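Local coordinates for intimin adherence protein (Escherichia coli O157:H7, PDB 3NCX) that probably serves as the receptor-binding end of an outer-membrane adhesin that attaches the bacterium to host cells through the receptor Tir, at residues 9-20 against 37-45; 48-59 against 70-81. The protein carries 1 engineered substitution. One frame throughout, in Å; residues are numbered along the deposited sequence.

Contacts 1 and 2 lie in the two facing sheets of an immunoglobulin-like sandwich. Contact 1 pairs residues 9-20 with 37-45 in one sheet; contact 2, which follows it along the chain and joins 48-59 to 70-81, lies mainly in the other, on strands 49-53 and 75-81. Their centres lie about 13 Å apart. The layers meet directly where L11 CD1 packs 3.6 Å from Y49 CE1, and Y49 OH lies 2.9 Å from G44 O in a probable hydrogen bond. Both contacts belong to the Ig-like part of the fragment, whereas binding of Tir is probably the work of the C-type lectin domain that follows it.

Contact 1. Residues 9-20 against 37-45; sequences DELKIDNKVDII and QFKLKASGG
V17 and F38 meet where one strand leans across the other: CG1 of V17 comes to 3.4 Å from F38 CB and continues obliquely beside the ring, while its second methyl, CG2, lies 3.6 Å from L40 CD2. F38 holds its CG between the backbone N and the carbonyl carbon (chi1 59°), which turns the ring back beside V17, and L40 CD2 closes the ring's edge in its own plane. On the other face of the sheet D18 and K39 run side by side, yet their charges do not meet. The D18 carboxylate pairs instead with R25, and I20 CD1 rests 3.4 Å from K39 CG on the lysine's aliphatic stem.

Behind these side chains stand two short antiparallel ladders. In one, D18 and K39 form a hydrogen-bonded pair; in the other K12 and S43 do so, and the pairing slips by two residues in between. S43 grips K12 O twice, through its backbone N and through OG at 3.1 Å, the hydroxyl being swung back over its own main chain (chi1 67°). Past the K12-S43 pair, D14 N donates to K41 O. Farther out, G45 N donates to D9 O at 3.0 Å, and a water bound by D9 N and D9 OD2 donates to G45 O, linking D9 to G45 a second time. G44 and G45 both have positive phi, which favours glycine.

Outward from the pairing, I13, V17 and L40 pack on Y89 of strand 86-91, and L40 and A42 reach W51 of strand 49-53, all in the facing sheet. Within its own sheet, strand 17-19 is also paired with strand 24-26, and strand 37-43 with strand 66-69.

Contact 2. Residues 48-59 against 70-81; sequences TYSWYSENTSIA and NGKGSVVIKATS
Y52 and K78 form a hydrogen-bonded antiparallel pair, S50 and T80 also exchange backbone bonds, and E54 N extends the series to V76 O at 3.1 Å. T80 O also takes the S50 hydroxyl, which approaches in the carbonyl plane on a lone pair. Beyond the strands the chains part and meet again at a turn. There I58 O accepts from N70 N and from G71 N, both from the same face of its carbonyl, while N70 ND2 binds T56 O at 3.2 Å with the oxygen close to the plane of the amide. S53 OG bonds twice within 48-59: it accepts from N55 N, closing an ST turn, and donates to A59 O.

Among the apolar contacts, those of W51, I77 and A79 lie on the side facing the sandwich interior. A79 CB sits over the six-membered ring of W51, 3.7 Å from its centroid, a CH-pi contact, and I77 CG2 lies at the ring's edge. In this Ig-like fold strand 75-81 is the middle of three, flanked by 49-53 and 86-91, and W51 reaches across to L40 and A42 of the opposing sheet. Farther along, past the paired residues, I58 CG2 packs 3.7 Å from V75 CG1, which also touches A59 CB.

Opposite charges meet at E54 and K78. The extended chain of K78 crosses that of E54 obliquely to make a salt bridge, NZ to OE2 at 3.5 Å, and V76 CG1 lies alongside the same carboxylate.

Contact 1. Residues 9-20 against 37-45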
# COMPACT_ATOMS: atom_id res chain seq x y z
N ASP A 9 30.06 0.31 -12.59
CA ASP A 9 30.07 1.09 -11.36
C ASP A 9 29.56 0.22 -10.22
O ASP A 9 29.10 -0.90 -10.45
CB ASP A 9 29.19 2.33 -11.49
CG ASP A 9 29.00 2.77 -12.92
OD1 ASP A 9 29.92 3.39 -13.48
OD2 ASP A 9 27.91 2.51 -13.48
N GLU A 10 29.64 0.73 -9.00
CA GLU A 10 29.15 -0.03 -7.86
C GLU A 10 27.63 -0.09 -7.85
O GLU A 10 26.96 0.89 -8.19
CB GLU A 10 29.69 0.54 -6.55
CG GLU A 10 29.21 1.94 -6.22
CD GLU A 10 29.67 2.40 -4.84
OE1 GLU A 10 30.77 2.00 -4.41
OE2 GLU A 10 28.92 3.16 -4.19
N LEU A 11 27.09 -1.24 -7.48
CA LEU A 11 25.65 -1.45 -7.42
C LEU A 11 25.01 -0.46 -6.44
O LEU A 11 25.53 -0.23 -5.35
CB LEU A 11 25.34 -2.88 -7.00
CG LEU A 11 23.87 -3.28 -6.88
CD1 LEU A 11 23.16 -3.10 -8.21
CD2 LEU A 11 23.75 -4.71 -6.38
N LYS A 12 23.88 0.10 -6.84
CA LYS A 12 23.18 1.10 -6.04
C LYS A 12 21.67 1.00 -6.21
O LYS A 12 21.17 1.02 -7.34
CB LYS A 12 23.66 2.50 -6.42
CG LYS A 12 22.88 3.64 -5.76
CD LYS A 12 23.33 3.86 -4.33
CE LYS A 12 22.39 4.82 -3.60
NZ LYS A 12 22.25 6.12 -4.30
N ILE A 13 20.95 0.88 -5.10
CA ILE A 13 19.49 0.90 -5.14
C ILE A 13 18.97 2.33 -4.99
O ILE A 13 19.19 2.98 -3.96
CB ILE A 13 18.86 0.01 -4.06
CG1 ILE A 13 19.07 -1.47 -4.40
CG2 ILE A 13 17.38 0.30 -3.93
CD1 ILE A 13 18.42 -2.41 -3.41
N ASP A 14 18.29 2.82 -6.02
CA ASP A 14 17.77 4.18 -6.02
C ASP A 14 16.84 4.43 -4.84
O ASP A 14 15.91 3.66 -4.59
CB ASP A 14 17.04 4.47 -7.33
CG ASP A 14 17.58 5.69 -8.05
OD1 ASP A 14 17.15 6.82 -7.73
OD2 ASP A 14 18.44 5.52 -8.95
N ASN A 15 17.09 5.51 -4.11
CA ASN A 15 16.22 5.91 -3.01
C ASN A 15 14.88 6.42 -3.53
O ASN A 15 13.88 6.44 -2.80
CB ASN A 15 16.89 6.97 -2.15
CG ASN A 15 16.00 7.48 -1.04
OD1 ASN A 15 15.76 6.78 -0.05
ND2 ASN A 15 15.49 8.70 -1.19
N LYS A 16 14.86 6.82 -4.79
CA LYS A 16 13.64 7.27 -5.44
C LYS A 16 12.83 6.06 -5.89
O LYS A 16 13.30 5.24 -6.69
CB LYS A 16 13.98 8.15 -6.65
CG LYS A 16 12.93 9.19 -6.99
CD LYS A 16 13.14 10.48 -6.20
CE LYS A 16 14.46 11.14 -6.57
NZ LYS A 16 14.66 12.44 -5.87
N VAL A 17 11.62 5.93 -5.37
CA VAL A 17 10.77 4.78 -5.66
C VAL A 17 9.67 5.12 -6.67
O VAL A 17 9.14 6.23 -6.68
CB VAL A 17 10.15 4.21 -4.37
CG1 VAL A 17 8.77 3.64 -4.65
CG2 VAL A 17 11.06 3.16 -3.76
N ASP A 18 9.34 4.15 -7.51
CA ASP A 18 8.29 4.33 -8.51
C ASP A 18 6.96 3.73 -8.04
O ASP A 18 6.77 2.52 -8.11
CB ASP A 18 8.70 3.71 -9.84
CG ASP A 18 7.61 3.81 -10.89
OD1 ASP A 18 7.49 2.88 -11.72
OD2 ASP A 18 6.87 4.81 -10.89
N ILE A 19 6.06 4.58 -7.55
CA ILE A 19 4.75 4.13 -7.11
C ILE A 19 3.86 3.83 -8.31
O ILE A 19 3.58 4.71 -9.13
CB ILE A 19 4.05 5.15 -6.19
CG1 ILE A 19 4.77 5.24 -4.84
CG2 ILE A 19 2.60 4.76 -5.97
CD1 ILE A 19 6.08 5.99 -4.88
N ILE A 20 3.41 2.59 -8.40
CA ILE A 20 2.62 2.12 -9.54
C ILE A 20 1.29 2.85 -9.70
O ILE A 20 0.83 3.07 -10.81
CB ILE A 20 2.35 0.61 -9.42
CG1 ILE A 20 3.66 -0.17 -9.32
CG2 ILE A 20 1.53 0.12 -10.61
CD1 ILE A 20 4.58 0.05 -10.50
N GLN A 37 1.97 -1.25 -4.35
CA GLN A 37 3.14 -1.73 -5.07
C GLN A 37 4.04 -0.61 -5.58
O GLN A 37 3.58 0.50 -5.87
CB GLN A 37 2.70 -2.63 -6.23
CG GLN A 37 1.90 -3.84 -5.77
CD GLN A 37 1.39 -4.67 -6.93
OE1 GLN A 37 0.91 -4.13 -7.93
NE2 GLN A 37 1.49 -5.99 -6.80
N PHE A 38 5.33 -0.91 -5.71
CA PHE A 38 6.30 0.07 -6.18
C PHE A 38 7.55 -0.59 -6.76
O PHE A 38 7.93 -1.69 -6.36
CB PHE A 38 6.68 1.04 -5.06
CG PHE A 38 7.26 0.37 -3.84
CD1 PHE A 38 8.64 0.33 -3.65
CD2 PHE A 38 6.44 -0.20 -2.89
CE1 PHE A 38 9.18 -0.28 -2.53
CE2 PHE A 38 6.98 -0.81 -1.77
CZ PHE A 38 8.34 -0.85 -1.59
N LYS A 39 8.18 0.09 -7.71
CA LYS A 39 9.35 -0.44 -8.40
C LYS A 39 10.65 0.14 -7.84
O LYS A 39 10.92 1.33 -7.99
CB LYS A 39 9.27 -0.14 -9.89
CG LYS A 39 7.96 -0.54 -10.55
CD LYS A 39 7.94 -2.02 -10.92
CE LYS A 39 8.96 -2.32 -12.00
NZ LYS A 39 8.84 -3.72 -12.49
N LEU A 40 11.46 -0.71 -7.21
CA LEU A 40 12.79 -0.32 -6.78
C LEU A 40 13.72 -0.26 -7.99
O LEU A 40 13.76 -1.19 -8.80
CB LEU A 40 13.34 -1.29 -5.74
CG LEU A 40 12.69 -1.24 -4.36
CD1 LEU A 40 13.16 -2.39 -3.49
CD2 LEU A 40 12.97 0.10 -3.68
N LYS A 41 14.47 0.83 -8.11
CA LYS A 41 15.36 1.03 -9.25
C LYS A 41 16.82 0.77 -8.88
O LYS A 41 17.42 1.52 -8.12
CB LYS A 41 15.22 2.45 -9.80
CG LYS A 41 16.12 2.76 -10.99
CD LYS A 41 15.39 2.54 -12.31
CE LYS A 41 14.98 1.09 -12.50
NZ LYS A 41 14.13 0.90 -13.71
N ALA A 42 17.39 -0.30 -9.43
CA ALA A 42 18.79 -0.62 -9.20
C ALA A 42 19.67 -0.03 -10.30
O ALA A 42 19.22 0.18 -11.42
CB ALA A 42 18.99 -2.13 -9.12
N SER A 43 20.92 0.25 -9.96
CA SER A 43 21.87 0.80 -10.92
C SER A 43 23.26 0.22 -10.67
O SER A 43 23.51 -0.39 -9.63
CB SER A 43 21.92 2.33 -10.82
OG SER A 43 22.46 2.74 -9.57
N GLY A 44 24.16 0.41 -11.63
CA GLY A 44 25.50 -0.14 -11.52
C GLY A 44 25.51 -1.64 -11.78
O GLY A 44 24.47 -2.24 -12.06
N GLY A 45 26.69 -2.25 -11.68
CA GLY A 45 26.83 -3.67 -11.93
C GLY A 45 26.71 -3.99 -13.41
O GLY A 45 26.99 -3.13 -14.25
O HOH W 1 27.71 -0.10 -14.34

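Contact 2. Residues 48-59 against 70-81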
# COMPACT_ATOMS: atom_id res chain seq x y z
N THR A 48 21.99 -6.72 -14.79
CA THR A 48 21.08 -7.81 -14.47
C THR A 48 20.99 -8.01 -12.96
O THR A 48 22.01 -8.24 -12.30
CB THR A 48 21.50 -9.13 -15.14
OG1 THR A 48 22.77 -9.56 -14.62
CG2 THR A 48 21.62 -8.94 -16.65
N TYR A 49 19.78 -7.94 -12.42
CA TYR A 49 19.60 -7.99 -10.98
C TYR A 49 18.64 -9.09 -10.53
O TYR A 49 17.84 -9.60 -11.33
CB TYR A 49 19.11 -6.64 -10.45
CG TYR A 49 19.80 -5.46 -11.10
CD1 TYR A 49 21.10 -5.11 -10.75
CD2 TYR A 49 19.16 -4.70 -12.07
CE1 TYR A 49 21.74 -4.03 -11.34
CE2 TYR A 49 19.79 -3.62 -12.66
CZ TYR A 49 21.07 -3.29 -12.30
OH TYR A 49 21.70 -2.22 -12.89
N SER A 50 18.72 -9.45 -9.26
CA SER A 50 17.80 -10.40 -8.65
C SER A 50 17.46 -9.89 -7.25
O SER A 50 18.34 -9.42 -6.53
CB SER A 50 18.42 -11.79 -8.57
OG SER A 50 19.63 -11.78 -7.83
N TRP A 51 16.19 -9.98 -6.87
CA TRP A 51 15.74 -9.37 -5.63
C TRP A 51 15.35 -10.39 -4.56
O TRP A 51 14.97 -11.52 -4.87
CB TRP A 51 14.58 -8.41 -5.91
CG TRP A 51 14.89 -7.43 -7.00
CD1 TRP A 51 14.84 -7.66 -8.34
CD2 TRP A 51 15.32 -6.07 -6.84
NE1 TRP A 51 15.21 -6.52 -9.03
CE2 TRP A 51 15.50 -5.54 -8.13
CE3 TRP A 51 15.55 -5.26 -5.73
CZ2 TRP A 51 15.91 -4.22 -8.34
CZ3 TRP A 51 15.96 -3.95 -5.94
CH2 TRP A 51 16.13 -3.45 -7.23
N TYR A 52 15.45 -9.98 -3.30
CA TYR A 52 15.21 -10.87 -2.18
C TYR A 52 14.62 -10.11 -0.99
O TYR A 52 15.03 -8.99 -0.69
CB TYR A 52 16.51 -11.56 -1.77
CG TYR A 52 16.43 -12.31 -0.46
CD1 TYR A 52 16.03 -13.64 -0.42
CD2 TYR A 52 16.77 -11.69 0.74
CE1 TYR A 52 15.96 -14.33 0.78
CE2 TYR A 52 16.70 -12.37 1.94
CZ TYR A 52 16.30 -13.69 1.96
OH TYR A 52 16.23 -14.37 3.15
N SER A 53 13.66 -10.74 -0.32
CA SER A 53 13.05 -10.14 0.86
C SER A 53 13.45 -10.91 2.11
O SER A 53 13.36 -12.13 2.15
CB SER A 53 11.52 -10.12 0.73
OG SER A 53 10.92 -9.64 1.92
N GLU A 54 13.90 -10.19 3.14
CA GLU A 54 14.32 -10.82 4.38
C GLU A 54 13.14 -11.13 5.28
O GLU A 54 13.31 -11.67 6.38
CB GLU A 54 15.34 -9.95 5.11
CG GLU A 54 16.61 -9.69 4.31
CD GLU A 54 17.80 -9.39 5.19
OE1 GLU A 54 17.83 -9.89 6.34
OE2 GLU A 54 18.70 -8.65 4.75
N ASN A 55 11.94 -10.79 4.81
CA ASN A 55 10.72 -11.06 5.56
C ASN A 55 9.48 -10.85 4.71
O ASN A 55 9.02 -9.73 4.53
CB ASN A 55 10.65 -10.20 6.82
CG ASN A 55 9.67 -10.73 7.85
OD1 ASN A 55 8.73 -11.45 7.51
ND2 ASN A 55 9.88 -10.38 9.11
N THR A 56 8.93 -11.95 4.19
CA THR A 56 7.76 -11.90 3.32
C THR A 56 6.52 -11.44 4.08
O THR A 56 5.62 -10.83 3.50
CB THR A 56 7.48 -13.28 2.69
OG1 THR A 56 8.63 -13.71 1.95
CG2 THR A 56 6.28 -13.19 1.75
N SER A 57 6.48 -11.72 5.38
CA SER A 57 5.37 -11.31 6.22
C SER A 57 5.12 -9.81 6.11
O SER A 57 3.99 -9.35 6.22
CB SER A 57 5.63 -11.68 7.68
OG SER A 57 4.67 -11.09 8.54
N ILE A 58 6.19 -9.06 5.89
CA ILE A 58 6.09 -7.61 5.78
C ILE A 58 5.99 -7.14 4.33
O ILE A 58 5.18 -6.28 4.01
CB ILE A 58 7.28 -6.91 6.48
CG1 ILE A 58 7.23 -7.19 7.99
CG2 ILE A 58 7.25 -5.41 6.22
CD1 ILE A 58 8.30 -6.49 8.78
N ALA A 59 6.81 -7.73 3.46
CA ALA A 59 6.80 -7.34 2.06
C ALA A 59 7.39 -8.41 1.14
O ALA A 59 8.21 -9.22 1.57
CB ALA A 59 7.54 -6.02 1.87
N ASN A 70 2.84 -6.35 2.38
CA ASN A 70 1.97 -7.41 2.88
C ASN A 70 1.61 -7.23 4.35
O ASN A 70 0.55 -7.68 4.79
CB ASN A 70 2.62 -8.77 2.66
CG ASN A 70 2.88 -9.08 1.19
OD1 ASN A 70 2.08 -8.72 0.32
ND2 ASN A 70 4.00 -9.73 0.91
N GLY A 71 2.48 -6.58 5.10
CA GLY A 71 2.26 -6.42 6.53
C GLY A 71 2.96 -5.22 7.14
O GLY A 71 4.00 -4.77 6.66
N LYS A 72 2.37 -4.70 8.21
CA LYS A 72 2.92 -3.55 8.92
C LYS A 72 4.23 -3.93 9.60
O LYS A 72 4.26 -4.81 10.46
CB LYS A 72 1.91 -3.06 9.96
CG LYS A 72 2.25 -1.72 10.61
CD LYS A 72 1.32 -1.44 11.77
CE LYS A 72 1.33 0.03 12.17
NZ LYS A 72 2.68 0.49 12.59
N GLY A 73 5.31 -3.26 9.21
CA GLY A 73 6.61 -3.51 9.81
C GLY A 73 7.77 -3.08 8.93
O GLY A 73 7.57 -2.64 7.80
N SER A 74 8.98 -3.21 9.46
CA SER A 74 10.19 -2.85 8.73
C SER A 74 10.88 -4.09 8.18
O SER A 74 11.01 -5.09 8.88
CB SER A 74 11.16 -2.07 9.63
OG SER A 74 10.51 -0.98 10.26
N VAL A 75 11.33 -4.02 6.93
CA VAL A 75 11.99 -5.15 6.30
C VAL A 75 13.10 -4.70 5.36
O VAL A 75 13.07 -3.59 4.83
CB VAL A 75 10.98 -6.02 5.52
CG1 VAL A 75 10.43 -5.24 4.33
CG2 VAL A 75 11.63 -7.32 5.06
N VAL A 76 14.09 -5.57 5.15
CA VAL A 76 15.20 -5.27 4.26
C VAL A 76 15.04 -5.98 2.91
O VAL A 76 14.73 -7.17 2.86
CB VAL A 76 16.55 -5.67 4.88
CG1 VAL A 76 17.64 -5.68 3.82
CG2 VAL A 76 16.90 -4.73 6.02
N ILE A 77 15.25 -5.23 1.84
CA ILE A 77 15.21 -5.78 0.49
C ILE A 77 16.60 -5.72 -0.14
O ILE A 77 17.26 -4.68 -0.10
CB ILE A 77 14.22 -5.02 -0.40
CG1 ILE A 77 12.82 -5.07 0.20
CG2 ILE A 77 14.23 -5.58 -1.82
CD1 ILE A 77 11.79 -4.27 -0.56
N LYS A 78 17.04 -6.84 -0.70
CA LYS A 78 18.37 -6.91 -1.29
C LYS A 78 18.34 -7.12 -2.80
O LYS A 78 17.57 -7.93 -3.31
CB LYS A 78 19.19 -8.02 -0.63
CG LYS A 78 19.62 -7.72 0.80
CD LYS A 78 20.51 -8.82 1.36
CE LYS A 78 21.00 -8.47 2.76
NZ LYS A 78 21.76 -9.59 3.38
N ALA A 79 19.18 -6.37 -3.50
CA ALA A 79 19.33 -6.52 -4.94
C ALA A 79 20.73 -7.06 -5.25
O ALA A 79 21.73 -6.52 -4.78
CB ALA A 79 19.11 -5.19 -5.64
N THR A 80 20.78 -8.13 -6.05
CA THR A 80 22.05 -8.74 -6.41
C THR A 80 22.29 -8.69 -7.91
O THR A 80 21.58 -9.31 -8.69
CB THR A 80 22.13 -10.21 -5.93
OG1 THR A 80 22.18 -10.25 -4.50
CG2 THR A 80 23.37 -10.88 -6.49
N SER A 81 23.30 -7.92 -8.31
CA SER A 81 23.68 -7.81 -9.71
C SER A 81 24.36 -9.09 -10.18
O SER A 81 24.76 -9.93 -9.37
CB SER A 81 24.60 -6.61 -9.93
OG SER A 81 25.72 -6.68 -9.07